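Local coordinates for 231aa long hypothetical protein-L-isoaspartate O-methyltransferase (Sulfolobus tokodaii, PDB 1VBF), which probably methylates L-isoaspartyl residues in damaged proteins, using S-adenosyl-L-methionine as methyl donor, as a step toward their repair or degradation, at residues L163-K175 against L185-G197. Sequence-based numbering, arbitrary orientation.
Sequences LPIGVGRVQKLYK and LENLGEVMFGRIG
Q171 and F193 show how a side-chain amide can prolong a strand pairing past its last backbone bond. With CG anti to the carbonyl carbon (chi1 -48°) and the chain bent at chi2 (84°), the amide of Q171 folds back toward the 166-170 turn, between G168 and F193. Q171 OE1 receives F193 N at 2.7 Å, in the carbonyl plane and on a lone pair, while Q171 NE2 reaches G168 O (2.8 Å), so both ends of the amide are held and its rotation is fixed. With an alanine here, F193 N and G168 O would probably lose these mates, leaving the turn less firmly tied to the chain beyond V191. F193 lays one ring face on P164, whose CG stands nearly over the ring centre, 3.7 Å from the centroid, in a CH-pi contact; L58 and M62 of helix 56-65 also touch F193. Farther along, L173 CB meets V191 CG1 at 3.9 Å. K175 and E186 run side by side, a water bridging K175 NZ, which also bonds E65 O, and E186 OE1. Strands 171-175 and 185-191 run antiparallel; their ladder, begun by Q171 N to V191 O (2.8 Å), is interrupted at L173, where L188 and G189 share its O and N in a beta bulge, and resumes at K175 and E186. This C-terminal beta hairpin ends the mixed 3-2-1-4-5-6-7 sheet of a Rossmann-like methyltransferase.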
ATOM      1  N   LEU B 163      18.680 -20.129  12.996  1.00 29.52           N
ATOM      2  CA  LEU B 163      17.294 -19.717  13.226  1.00 30.56           C
ATOM      3  C   LEU B 163      16.874 -18.599  12.317  1.00 32.21           C
ATOM      4  O   LEU B 163      17.719 -17.853  11.833  1.00 34.91           O
ATOM      5  CB  LEU B 163      17.059 -19.222  14.652  1.00 28.85           C
ATOM      6  CG  LEU B 163      17.949 -18.188  15.368  1.00 29.66           C
ATOM      7  CD1 LEU B 163      18.816 -17.363  14.444  1.00 29.79           C
ATOM      8  CD2 LEU B 163      17.045 -17.303  16.182  1.00 30.27           C
ATOM      9  N   PRO B 164      15.558 -18.459  12.072  1.00 33.01           N
ATOM     10  CA  PRO B 164      15.010 -17.398  11.220  1.00 33.57           C
ATOM     11  C   PRO B 164      14.712 -16.192  12.125  1.00 35.49           C
ATOM     12  O   PRO B 164      14.011 -16.320  13.137  1.00 36.69           O
ATOM     13  CB  PRO B 164      13.711 -17.995  10.677  1.00 31.96           C
ATOM     14  CG  PRO B 164      13.700 -19.427  11.171  1.00 33.26           C
ATOM     15  CD  PRO B 164      14.507 -19.427  12.416  1.00 32.33           C
ATOM     16  N   ILE B 165      15.260 -15.032  11.786  1.00 36.14           N
ATOM     17  CA  ILE B 165      14.996 -13.833  12.568  1.00 36.70           C
ATOM     18  C   ILE B 165      14.232 -12.804  11.741  1.00 36.95           C
ATOM     19  O   ILE B 165      14.609 -12.482  10.615  1.00 39.21           O
ATOM     20  CB  ILE B 165      16.296 -13.151  13.066  1.00 36.28           C
ATOM     21  CG1 ILE B 165      17.071 -14.092  13.985  1.00 32.88           C
ATOM     22  CG2 ILE B 165      15.947 -11.845  13.807  1.00 35.62           C
ATOM     23  CD1 ILE B 165      18.343 -13.484  14.471  1.00 29.07           C
ATOM     24  N   GLY B 166      13.154 -12.285  12.301  1.00 36.77           N
ATOM     25  CA  GLY B 166      12.414 -11.283  11.580  1.00 36.56           C
ATOM     26  C   GLY B 166      10.978 -11.105  11.984  1.00 37.49           C
ATOM     27  O   GLY B 166      10.288 -12.059  12.328  1.00 37.35           O
ATOM     28  N   VAL B 167      10.550  -9.849  11.998  1.00 39.17           N
ATOM     29  CA  VAL B 167       9.155  -9.519  12.264  1.00 39.23           C
ATOM     30  C   VAL B 167       8.718  -9.434  10.794  1.00 40.58           C
ATOM     31  O   VAL B 167       9.573  -9.405   9.903  1.00 42.82           O
ATOM     32  CB  VAL B 167       9.041  -8.156  12.993  1.00 37.81           C
ATOM     33  CG1 VAL B 167       9.529  -8.299  14.405  1.00 35.62           C
ATOM     34  CG2 VAL B 167       9.878  -7.106  12.301  1.00 36.45           C
ATOM     35  N   GLY B 168       7.439  -9.440  10.486  1.00 40.38           N
ATOM     36  CA  GLY B 168       7.106  -9.368   9.071  1.00 41.97           C
ATOM     37  C   GLY B 168       7.047 -10.757   8.480  1.00 42.30           C
ATOM     38  O   GLY B 168       7.778 -11.645   8.903  1.00 43.56           O
ATOM     39  N   ARG B 169       6.185 -10.925   7.485  1.00 42.90           N
ATOM     40  CA  ARG B 169       5.926 -12.202   6.847  1.00 42.35           C
ATOM     41  C   ARG B 169       7.029 -12.848   6.009  1.00 41.09           C
ATOM     42  O   ARG B 169       6.813 -13.896   5.410  1.00 42.46           O
ATOM     43  CB  ARG B 169       4.626 -12.088   6.051  1.00 44.41           C
ATOM     44  CG  ARG B 169       3.930 -10.757   6.303  1.00 49.57           C
ATOM     45  CD  ARG B 169       2.497 -10.865   6.783  1.00 50.41           C
ATOM     46  NE  ARG B 169       1.573 -11.171   5.693  1.00 56.25           N
ATOM     47  CZ  ARG B 169       1.381 -10.420   4.603  1.00 57.35           C
ATOM     48  NH1 ARG B 169       2.050  -9.287   4.426  1.00 58.89           N
ATOM     49  NH2 ARG B 169       0.517 -10.814   3.676  1.00 57.82           N
ATOM     50  N   VAL B 170       8.205 -12.239   5.959  1.00 38.30           N
ATOM     51  CA  VAL B 170       9.337 -12.831   5.237  1.00 37.12           C
ATOM     52  C   VAL B 170      10.553 -12.529   6.093  1.00 36.56           C
ATOM     53  O   VAL B 170      10.847 -11.375   6.332  1.00 39.54           O
ATOM     54  CB  VAL B 170       9.547 -12.212   3.850  1.00 36.07           C
ATOM     55  CG1 VAL B 170      10.825 -12.758   3.221  1.00 36.99           C
ATOM     56  CG2 VAL B 170       8.394 -12.556   2.968  1.00 36.48           C
ATOM     57  N   GLN B 171      11.268 -13.549   6.550  1.00 35.06           N
ATOM     58  CA  GLN B 171      12.405 -13.323   7.429  1.00 32.81           C
ATOM     59  C   GLN B 171      13.724 -13.718   6.815  1.00 33.34           C
ATOM     60  O   GLN B 171      13.816 -13.928   5.618  1.00 34.02           O
ATOM     61  CB  GLN B 171      12.205 -14.097   8.730  1.00 30.74           C
ATOM     62  CG  GLN B 171      10.834 -13.921   9.368  1.00 28.66           C
ATOM     63  CD  GLN B 171       9.790 -14.841   8.781  1.00 29.10           C
ATOM     64  OE1 GLN B 171      10.061 -15.995   8.497  1.00 29.26           O
ATOM     65  NE2 GLN B 171       8.581 -14.338   8.618  1.00 31.41           N
ATOM     66  N   LYS B 172      14.751 -13.826   7.641  1.00 34.54           N
ATOM     67  CA  LYS B 172      16.063 -14.224   7.161  1.00 37.18           C
ATOM     68  C   LYS B 172      16.570 -15.391   7.996  1.00 37.44           C
ATOM     69  O   LYS B 172      16.367 -15.429   9.203  1.00 37.12           O
ATOM     70  CB  LYS B 172      17.054 -13.069   7.267  1.00 40.21           C
ATOM     71  CG  LYS B 172      16.861 -11.943   6.261  1.00 45.35           C
ATOM     72  CD  LYS B 172      17.250 -10.629   6.915  1.00 51.66           C
ATOM     73  CE  LYS B 172      16.403 -10.430   8.204  1.00 55.30           C
ATOM     74  NZ  LYS B 172      16.865  -9.322   9.097  1.00 57.17           N
ATOM     75  N   LEU B 173      17.235 -16.336   7.335  1.00 37.06           N
ATOM     76  CA  LEU B 173      17.789 -17.517   7.982  1.00 35.67           C
ATOM     77  C   LEU B 173      19.201 -17.159   8.447  1.00 36.24           C
ATOM     78  O   LEU B 173      20.032 -16.712   7.658  1.00 37.25           O
ATOM     79  CB  LEU B 173      17.803 -18.676   6.966  1.00 35.19           C
ATOM     80  CG  LEU B 173      17.688 -20.162   7.366  1.00 33.50           C
ATOM     81  CD1 LEU B 173      19.028 -20.828   7.213  1.00 33.23           C
ATOM     82  CD2 LEU B 173      17.164 -20.291   8.777  1.00 30.84           C
ATOM     83  N   TYR B 174      19.484 -17.333   9.727  1.00 35.55           N
ATOM     84  CA  TYR B 174      20.813 -16.993  10.204  1.00 37.36           C
ATOM     85  C   TYR B 174      21.603 -18.137  10.811  1.00 37.66           C
ATOM     86  O   TYR B 174      21.067 -18.942  11.575  1.00 38.03           O
ATOM     87  CB  TYR B 174      20.760 -15.899  11.260  1.00 40.00           C
ATOM     88  CG  TYR B 174      20.475 -14.524  10.762  1.00 42.00           C
ATOM     89  CD1 TYR B 174      19.166 -14.070  10.615  1.00 42.53           C
ATOM     90  CD2 TYR B 174      21.521 -13.659  10.459  1.00 45.18           C
ATOM     91  CE1 TYR B 174      18.908 -12.785  10.180  1.00 44.76           C
ATOM     92  CE2 TYR B 174      21.276 -12.361  10.018  1.00 46.24           C
ATOM     93  CZ  TYR B 174      19.970 -11.935   9.882  1.00 46.29           C
ATOM     94  OH  TYR B 174      19.733 -10.659   9.440  1.00 48.98           O
ATOM     95  N   LYS B 175      22.886 -18.187  10.476  1.00 36.26           N
ATOM     96  CA  LYS B 175      23.781 -19.187  11.031  1.00 36.73           C
ATOM     97  C   LYS B 175      24.668 -18.417  12.024  1.00 36.49           C
ATOM     98  O   LYS B 175      25.495 -17.579  11.646  1.00 34.84           O
ATOM     99  CB  LYS B 175      24.619 -19.835   9.924  1.00 37.63           C
ATOM    100  CG  LYS B 175      25.560 -20.915  10.427  1.00 38.64           C
ATOM    101  CD  LYS B 175      26.338 -21.523   9.285  1.00 39.53           C
ATOM    102  CE  LYS B 175      27.332 -22.540   9.789  1.00 39.05           C
ATOM    103  NZ  LYS B 175      27.820 -23.363   8.664  1.00 42.12           N
ATOM    104  N   LEU B 185      27.297 -13.614  12.426  1.00 43.22           N
ATOM    105  CA  LEU B 185      26.001 -13.972  11.877  1.00 43.09           C
ATOM    106  C   LEU B 185      26.078 -13.966  10.375  1.00 42.91           C
ATOM    107  O   LEU B 185      26.462 -12.971   9.768  1.00 43.79           O
ATOM    108  CB  LEU B 185      24.913 -12.994  12.318  1.00 43.81           C
ATOM    109  CG  LEU B 185      24.841 -12.585  13.786  1.00 45.78           C
ATOM    110  CD1 LEU B 185      23.437 -12.120  14.097  1.00 47.04           C
ATOM    111  CD2 LEU B 185      25.184 -13.745  14.675  1.00 48.22           C
ATOM    112  N   GLU B 186      25.701 -15.085   9.776  1.00 42.26           N
ATOM    113  CA  GLU B 186      25.736 -15.219   8.344  1.00 40.45           C
ATOM    114  C   GLU B 186      24.345 -15.411   7.818  1.00 38.95           C
ATOM    115  O   GLU B 186      23.676 -16.370   8.150  1.00 41.21           O
ATOM    116  CB  GLU B 186      26.616 -16.401   7.973  1.00 42.00           C
ATOM    117  CG  GLU B 186      26.491 -16.869   6.555  1.00 47.07           C
ATOM    118  CD  GLU B 186      27.347 -18.102   6.289  1.00 51.95           C
ATOM    119  OE1 GLU B 186      27.713 -18.803   7.264  1.00 52.78           O
ATOM    120  OE2 GLU B 186      27.641 -18.383   5.107  1.00 54.85           O
ATOM    121  N   ASN B 187      23.902 -14.467   7.009  1.00 39.21           N
ATOM    122  CA  ASN B 187      22.589 -14.528   6.392  1.00 38.39           C
ATOM    123  C   ASN B 187      22.629 -15.627   5.350  1.00 37.12           C
ATOM    124  O   ASN B 187      23.408 -15.572   4.407  1.00 35.93           O
ATOM    125  CB  ASN B 187      22.272 -13.209   5.700  1.00 39.42           C
ATOM    126  CG  ASN B 187      20.864 -13.158   5.179  1.00 41.13           C
ATOM    127  OD1 ASN B 187      20.299 -14.174   4.781  1.00 42.27           O
ATOM    128  ND2 ASN B 187      20.285 -11.964   5.165  1.00 44.87           N
ATOM    129  N   LEU B 188      21.787 -16.630   5.524  1.00 37.31           N
ATOM    130  CA  LEU B 188      21.733 -17.739   4.582  1.00 37.12           C
ATOM    131  C   LEU B 188      20.594 -17.567   3.596  1.00 36.61           C
ATOM    132  O   LEU B 188      20.342 -18.448   2.791  1.00 38.41           O
ATOM    133  CB  LEU B 188      21.569 -19.067   5.326  1.00 36.83           C
ATOM    134  CG  LEU B 188      22.667 -19.375   6.346  1.00 37.44           C
ATOM    135  CD1 LEU B 188      22.366 -20.690   7.036  1.00 35.45           C
ATOM    136  CD2 LEU B 188      24.026 -19.404   5.649  1.00 35.34           C
ATOM    137  N   GLY B 189      19.885 -16.449   3.660  1.00 35.88           N
ATOM    138  CA  GLY B 189      18.801 -16.251   2.722  1.00 37.41           C
ATOM    139  C   GLY B 189      17.459 -15.865   3.287  1.00 38.42           C
ATOM    140  O   GLY B 189      17.271 -15.794   4.494  1.00 39.70           O
ATOM    141  N   GLU B 190      16.514 -15.608   2.395  1.00 39.66           N
ATOM    142  CA  GLU B 190      15.174 -15.216   2.788  1.00 41.68           C
ATOM    143  C   GLU B 190      14.337 -16.461   2.984  1.00 40.31           C
ATOM    144  O   GLU B 190      14.438 -17.396   2.202  1.00 40.80           O
ATOM    145  CB  GLU B 190      14.530 -14.349   1.706  1.00 45.51           C
ATOM    146  CG  GLU B 190      14.942 -12.889   1.689  1.00 51.89           C
ATOM    147  CD  GLU B 190      14.259 -12.115   0.548  1.00 57.11           C
ATOM    148  OE1 GLU B 190      13.016 -12.244   0.370  1.00 59.55           O
ATOM    149  OE2 GLU B 190      14.965 -11.372  -0.170  1.00 57.03           O
ATOM    150  N   VAL B 191      13.504 -16.459   4.016  1.00 39.60           N
ATOM    151  CA  VAL B 191      12.654 -17.601   4.319  1.00 39.06           C
ATOM    152  C   VAL B 191      11.322 -17.106   4.850  1.00 39.77           C
ATOM    153  O   VAL B 191      11.160 -15.924   5.124  1.00 38.95           O
ATOM    154  CB  VAL B 191      13.325 -18.506   5.381  1.00 37.53           C
ATOM    155  CG1 VAL B 191      14.569 -19.159   4.809  1.00 35.41           C
ATOM    156  CG2 VAL B 191      13.710 -17.676   6.594  1.00 36.32           C
HETATM  157  N   MSE B 192      10.359 -18.006   4.977  1.00 41.74           N
HETATM  158  CA  MSE B 192       9.054 -17.637   5.508  1.00 45.43           C
HETATM  159  C   MSE B 192       8.551 -18.607   6.555  1.00 43.54           C
HETATM  160  O   MSE B 192       7.859 -19.567   6.229  1.00 44.97           O
HETATM  161  CB  MSE B 192       8.026 -17.554   4.404  1.00 52.99           C
HETATM  162  CG  MSE B 192       8.190 -16.349   3.543  1.00 65.53           C
HETATM  163 SE   MSE B 192       6.861 -16.335   2.143  1.00 84.38          SE
HETATM  164  CE  MSE B 192       5.247 -16.704   3.217  1.00 74.34           C
ATOM    165  N   PHE B 193       8.879 -18.351   7.815  1.00 40.49           N
ATOM    166  CA  PHE B 193       8.446 -19.215   8.898  1.00 38.54           C
ATOM    167  C   PHE B 193       7.333 -18.561   9.681  1.00 36.68           C
ATOM    168  O   PHE B 193       7.139 -17.357   9.585  1.00 37.52           O
ATOM    169  CB  PHE B 193       9.596 -19.508   9.859  1.00 39.00           C
ATOM    170  CG  PHE B 193      10.606 -20.470   9.327  1.00 40.75           C
ATOM    171  CD1 PHE B 193      11.498 -20.085   8.340  1.00 40.93           C
ATOM    172  CD2 PHE B 193      10.677 -21.771   9.824  1.00 42.11           C
ATOM    173  CE1 PHE B 193      12.455 -20.972   7.856  1.00 41.90           C
ATOM    174  CE2 PHE B 193      11.638 -22.674   9.336  1.00 41.89           C
ATOM    175  CZ  PHE B 193      12.523 -22.269   8.354  1.00 41.39           C
ATOM    176  N   GLY B 194       6.610 -19.375  10.449  1.00 34.75           N
ATOM    177  CA  GLY B 194       5.543 -18.891  11.303  1.00 31.40           C
ATOM    178  C   GLY B 194       6.235 -18.309  12.521  1.00 31.50           C
ATOM    179  O   GLY B 194       7.416 -18.580  12.769  1.00 31.60           O
ATOM    180  N   ARG B 195       5.515 -17.505  13.288  1.00 30.69           N
ATOM    181  CA  ARG B 195       6.089 -16.862  14.452  1.00 28.45           C
ATOM    182  C   ARG B 195       6.219 -17.758  15.662  1.00 28.07           C
ATOM    183  O   ARG B 195       5.315 -18.536  15.968  1.00 27.98           O
ATOM    184  CB  ARG B 195       5.241 -15.657  14.823  1.00 29.77           C
ATOM    185  CG  ARG B 195       5.382 -14.499  13.878  1.00 30.71           C
ATOM    186  CD  ARG B 195       4.574 -13.348  14.375  1.00 31.85           C
ATOM    187  NE  ARG B 195       5.081 -12.095  13.839  1.00 33.27           N
ATOM    188  CZ  ARG B 195       4.688 -10.901  14.263  1.00 31.81           C
ATOM    189  NH1 ARG B 195       3.783 -10.810  15.224  1.00 29.94           N
ATOM    190  NH2 ARG B 195       5.214  -9.806  13.732  1.00 31.37           N
ATOM    191  N   ILE B 196       7.346 -17.633  16.357  1.00 26.25           N
ATOM    192  CA  ILE B 196       7.592 -18.400  17.567  1.00 23.51           C
ATOM    193  C   ILE B 196       6.816 -17.721  18.687  1.00 23.67           C
ATOM    194  O   ILE B 196       6.675 -16.504  18.700  1.00 23.64           O
ATOM    195  CB  ILE B 196       9.060 -18.395  17.907  1.00 22.13           C
ATOM    196  CG1 ILE B 196       9.369 -19.439  18.982  1.00 22.70           C
ATOM    197  CG2 ILE B 196       9.444 -17.038  18.359  1.00 21.70           C
ATOM    198  CD1 ILE B 196      10.862 -19.688  19.189  1.00 19.39           C
ATOM    199  N   GLY B 197       6.292 -18.502  19.617  1.00 24.72           N
ATOM    200  CA  GLY B 197       5.531 -17.924  20.703  1.00 26.44           C
ATOM    201  C   GLY B 197       6.291 -18.035  22.000  1.00 28.61           C
ATOM    202  O   GLY B 197       7.236 -18.807  22.091  1.00 30.72           O
TER
HETATM  203  O   HOH W   1       7.036 -12.079  12.001  1.00 44.85           O
HETATM  204  O   HOH W   2      28.626 -21.241   6.725  1.00 34.03           O